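Local coordinates for protein TCR beta chain (Gallus gallus, PDB 6LIR) that forms the beta half of the chicken alpha-beta T-cell receptor, which probably recognises peptide antigens presented by MHC molecules, at residues 148-157 with 178-186. Numbering follows the deposited sequence.
Sequences PDHLNLVWKV and TYSLTSRLR
Trp155 lays one face of its indole over the CB of Leu185, which sits 3.8 Å from the centroid of the five-membered ring in a CH-pi contact. The same ring spends its polar atom on the facing strand: NE1 donates to OG of Ser183 at 2.9 Å, a bent bond (137°) whose acceptor lies near the edge of the ring, tilted slightly from its plane. With OG anti to the backbone N (chi1 -174°), Ser183 holds its hydroxyl against the indole, and that hydroxyl also pairs with Thr168 OG1. Strands 152-157 and 178-186 belong to different sheets and run in nearly the same direction, their axes 7.9 Å apart: this is the face-to-face packing of an immunoglobulin beta sandwich, here the C1-set domain. Trp155 also rests on Cys141, half of the Cys141–Cys201 disulfide, and is thus the tryptophan packed against the intersheet disulfide that marks the core of immunoglobulin domains. Nearer the loop that leads into strand 152-157 the filling is mostly aliphatic. CD2 of Leu153 meets CB of Ser183 at 3.6 Å, while CD2 of Leu181 reaches CD2 of Leu151 at 4.1 Å as the two side chains pass alongside one another, pointing opposite ways. In that loop, Asp149 presents its CB over the centre of the Tyr179 ring, 3.5 Å from the centroid; its carboxylate, CG set between N and the carbonyl carbon (chi1 66°), is spent through OD2 on a salt bridge with Arg106. A leucine in place of Trp155 would probably leave the Ser183 hydroxyl without its indole donor and open a gap above Leu185. The outer face of the 178-186 sheet packs on the TCR alpha chain, Thr182 on Thr170 of that chain. Within the sandwich, the buried indole N-H and the Ser183 hydroxyl are each satisfied in a largely apolar interface.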
loop_
_atom_site.group_PDB
_atom_site.type_symbol
_atom_site.label_atom_id
_atom_site.label_comp_id
_atom_site.label_asym_id
_atom_site.label_seq_id
_atom_site.Cartn_x
_atom_site.Cartn_y
_atom_site.Cartn_z
ATOM N N PRO B 148 -2.440 16.638 -5.720
ATOM C CA PRO B 148 -3.520 15.657 -5.856
ATOM C C PRO B 148 -3.533 14.576 -4.778
ATOM O O PRO B 148 -2.821 14.681 -3.781
ATOM C CB PRO B 148 -3.259 15.037 -7.234
ATOM C CG PRO B 148 -1.832 15.366 -7.575
ATOM C CD PRO B 148 -1.264 16.267 -6.522
ATOM N N ASP B 149 -4.357 13.545 -4.997
ATOM C CA ASP B 149 -4.663 12.576 -3.950
ATOM C C ASP B 149 -3.469 11.742 -3.506
ATOM O O ASP B 149 -3.512 11.173 -2.410
ATOM C CB ASP B 149 -5.770 11.636 -4.428
ATOM C CG ASP B 149 -5.327 10.761 -5.581
ATOM O OD1 ASP B 149 -4.512 11.230 -6.402
ATOM O OD2 ASP B 149 -5.793 9.605 -5.668
ATOM N N HIS B 150 -2.411 11.647 -4.306
ATOM C CA HIS B 150 -1.313 10.750 -3.971
ATOM C C HIS B 150 -0.233 11.450 -3.161
ATOM O O HIS B 150 0.241 12.529 -3.532
ATOM C CB HIS B 150 -0.682 10.107 -5.200
ATOM C CG HIS B 150 0.124 8.892 -4.861
ATOM N ND1 HIS B 150 1.494 8.925 -4.708
ATOM C CD2 HIS B 150 -0.252 7.615 -4.610
ATOM C CE1 HIS B 150 1.929 7.717 -4.396
ATOM N NE2 HIS B 150 0.890 6.903 -4.334
ATOM N N LEU B 151 0.171 10.803 -2.074
ATOM C CA LEU B 151 1.193 11.302 -1.172
ATOM C C LEU B 151 1.669 10.126 -0.335
ATOM O O LEU B 151 0.895 9.213 -0.039
ATOM C CB LEU B 151 0.635 12.427 -0.294
ATOM C CG LEU B 151 1.464 13.034 0.831
ATOM C CD1 LEU B 151 1.104 14.495 0.936
ATOM C CD2 LEU B 151 1.198 12.325 2.153
ATOM N N ASN B 152 2.948 10.138 0.028
ATOM C CA ASN B 152 3.517 9.078 0.844
ATOM C C ASN B 152 3.848 9.615 2.227
ATOM O O ASN B 152 4.411 10.706 2.361
ATOM C CB ASN B 152 4.782 8.505 0.200
ATOM C CG ASN B 152 4.477 7.475 -0.864
ATOM O OD1 ASN B 152 4.939 7.588 -2.000
ATOM N ND2 ASN B 152 3.697 6.462 -0.503
ATOM N N LEU B 153 3.509 8.832 3.249
ATOM C CA LEU B 153 3.766 9.180 4.642
ATOM C C LEU B 153 4.544 8.040 5.282
ATOM O O LEU B 153 4.083 6.895 5.269
ATOM C CB LEU B 153 2.443 9.421 5.378
ATOM C CG LEU B 153 2.346 10.442 6.509
ATOM C CD1 LEU B 153 2.789 11.817 6.052
ATOM C CD2 LEU B 153 0.915 10.490 7.030
ATOM N N VAL B 154 5.707 8.349 5.858
ATOM C CA VAL B 154 6.532 7.337 6.505
ATOM C C VAL B 154 6.992 7.849 7.860
ATOM O O VAL B 154 6.975 9.050 8.138
ATOM C CB VAL B 154 7.754 6.935 5.647
ATOM C CG1 VAL B 154 7.311 6.215 4.385
ATOM C CG2 VAL B 154 8.594 8.159 5.312
ATOM N N TRP B 155 7.436 6.916 8.698
ATOM C CA TRP B 155 7.975 7.233 10.010
ATOM C C TRP B 155 9.460 6.906 10.072
ATOM O O TRP B 155 9.903 5.883 9.539
ATOM C CB TRP B 155 7.249 6.449 11.106
ATOM C CG TRP B 155 5.860 6.909 11.404
ATOM C CD1 TRP B 155 4.704 6.436 10.855
ATOM C CD2 TRP B 155 5.476 7.909 12.352
ATOM N NE1 TRP B 155 3.621 7.090 11.395
ATOM C CE2 TRP B 155 4.068 8.000 12.315
ATOM C CE3 TRP B 155 6.184 8.741 13.226
ATOM C CZ2 TRP B 155 3.357 8.888 13.118
ATOM C CZ3 TRP B 155 5.476 9.624 14.020
ATOM C CH2 TRP B 155 4.077 9.689 13.962
ATOM N N LYS B 156 10.223 7.773 10.733
ATOM C CA LYS B 156 11.559 7.451 11.207
ATOM C C LYS B 156 11.603 7.596 12.722
ATOM O O LYS B 156 11.058 8.556 13.274
ATOM C CB LYS B 156 12.613 8.349 10.554
ATOM C CG LYS B 156 12.858 8.038 9.084
ATOM C CD LYS B 156 14.058 8.804 8.546
ATOM C CE LYS B 156 14.345 8.432 7.105
ATOM N NZ LYS B 156 15.462 9.230 6.533
ATOM N N VAL B 157 12.272 6.663 13.393
ATOM C CA VAL B 157 12.524 6.770 14.825
ATOM C C VAL B 157 14.032 6.846 15.016
ATOM O O VAL B 157 14.751 5.876 14.739
ATOM C CB VAL B 157 11.923 5.597 15.613
ATOM C CG1 VAL B 157 12.272 5.725 17.085
ATOM C CG2 VAL B 157 10.414 5.548 15.426
ATOM N N THR B 178 -9.801 19.265 -1.006
ATOM C CA THR B 178 -8.462 18.744 -0.758
ATOM C C THR B 178 -8.527 17.314 -0.219
ATOM O O THR B 178 -9.603 16.778 0.062
ATOM C CB THR B 178 -7.701 19.656 0.202
ATOM O OG1 THR B 178 -8.607 20.126 1.209
ATOM C CG2 THR B 178 -7.159 20.848 -0.558
ATOM N N TYR B 179 -7.359 16.679 -0.112
ATOM C CA TYR B 179 -7.238 15.332 0.430
ATOM C C TYR B 179 -6.448 15.362 1.732
ATOM O O TYR B 179 -5.680 16.291 2.000
ATOM C CB TYR B 179 -6.525 14.393 -0.548
ATOM C CG TYR B 179 -7.179 14.260 -1.899
ATOM C CD1 TYR B 179 -8.093 13.246 -2.150
ATOM C CD2 TYR B 179 -6.874 15.141 -2.927
ATOM C CE1 TYR B 179 -8.693 13.120 -3.384
ATOM C CE2 TYR B 179 -7.467 15.022 -4.165
ATOM C CZ TYR B 179 -8.375 14.008 -4.389
ATOM O OH TYR B 179 -8.972 13.882 -5.623
ATOM N N SER B 180 -6.666 14.335 2.553
ATOM C CA SER B 180 -5.881 14.108 3.756
ATOM C C SER B 180 -5.422 12.655 3.802
ATOM O O SER B 180 -5.973 11.787 3.122
ATOM C CB SER B 180 -6.675 14.453 5.026
ATOM O OG SER B 180 -7.645 13.459 5.308
ATOM N N LEU B 181 -4.418 12.396 4.637
ATOM C CA LEU B 181 -3.891 11.052 4.831
ATOM C C LEU B 181 -3.385 10.937 6.261
ATOM O O LEU B 181 -2.799 11.881 6.793
ATOM C CB LEU B 181 -2.771 10.723 3.832
ATOM C CG LEU B 181 -2.420 9.236 3.691
ATOM C CD1 LEU B 181 -3.471 8.497 2.867
ATOM C CD2 LEU B 181 -1.034 9.050 3.086
ATOM N N THR B 182 -3.612 9.782 6.877
ATOM C CA THR B 182 -3.318 9.586 8.287
ATOM C C THR B 182 -2.400 8.388 8.474
ATOM O O THR B 182 -2.565 7.358 7.815
ATOM C CB THR B 182 -4.615 9.383 9.095
ATOM O OG1 THR B 182 -5.481 10.508 8.905
ATOM C CG2 THR B 182 -4.319 9.230 10.578
ATOM N N SER B 183 -1.455 8.517 9.402
ATOM C CA SER B 183 -0.585 7.413 9.777
ATOM C C SER B 183 -0.458 7.383 11.287
ATOM O O SER B 183 -0.267 8.425 11.921
ATOM C CB SER B 183 0.804 7.545 9.143
ATOM O OG SER B 183 1.577 6.392 9.424
ATOM N N ARG B 184 -0.580 6.190 11.855
ATOM C CA ARG B 184 -0.482 5.984 13.290
ATOM C C ARG B 184 0.733 5.121 13.584
ATOM O O ARG B 184 0.942 4.097 12.926
ATOM C CB ARG B 184 -1.759 5.344 13.841
ATOM C CG ARG B 184 -2.948 6.293 13.831
ATOM C CD ARG B 184 -4.180 5.673 13.179
ATOM N NE ARG B 184 -3.926 5.247 11.811
ATOM C CZ ARG B 184 -4.769 5.420 10.797
ATOM N NH1 ARG B 184 -5.934 6.026 10.983
ATOM N NH2 ARG B 184 -4.440 4.989 9.592
ATOM N N LEU B 185 1.549 5.559 14.537
ATOM C CA LEU B 185 2.622 4.748 15.101
ATOM C C LEU B 185 2.290 4.501 16.567
ATOM O O LEU B 185 2.284 5.439 17.372
ATOM C CB LEU B 185 3.977 5.438 14.949
ATOM C CG LEU B 185 5.127 4.894 15.805
ATOM C CD1 LEU B 185 5.393 3.421 15.506
ATOM C CD2 LEU B 185 6.396 5.724 15.614
ATOM N N ARG B 186 2.007 3.249 16.910
ATOM C CA ARG B 186 1.711 2.866 18.286
ATOM C C ARG B 186 2.943 2.224 18.908
ATOM O O ARG B 186 3.503 1.275 18.348
ATOM C CB ARG B 186 0.516 1.913 18.359
ATOM C CG ARG B 186 -0.095 1.834 19.763
ATOM C CD ARG B 186 -1.432 1.102 19.796
ATOM N NE ARG B 186 -2.213 1.483 20.978
ATOM C CZ ARG B 186 -3.246 0.793 21.455
ATOM N NH1 ARG B 186 -3.631 -0.327 20.861
ATOM N NH2 ARG B 186 -3.893 1.222 22.532
#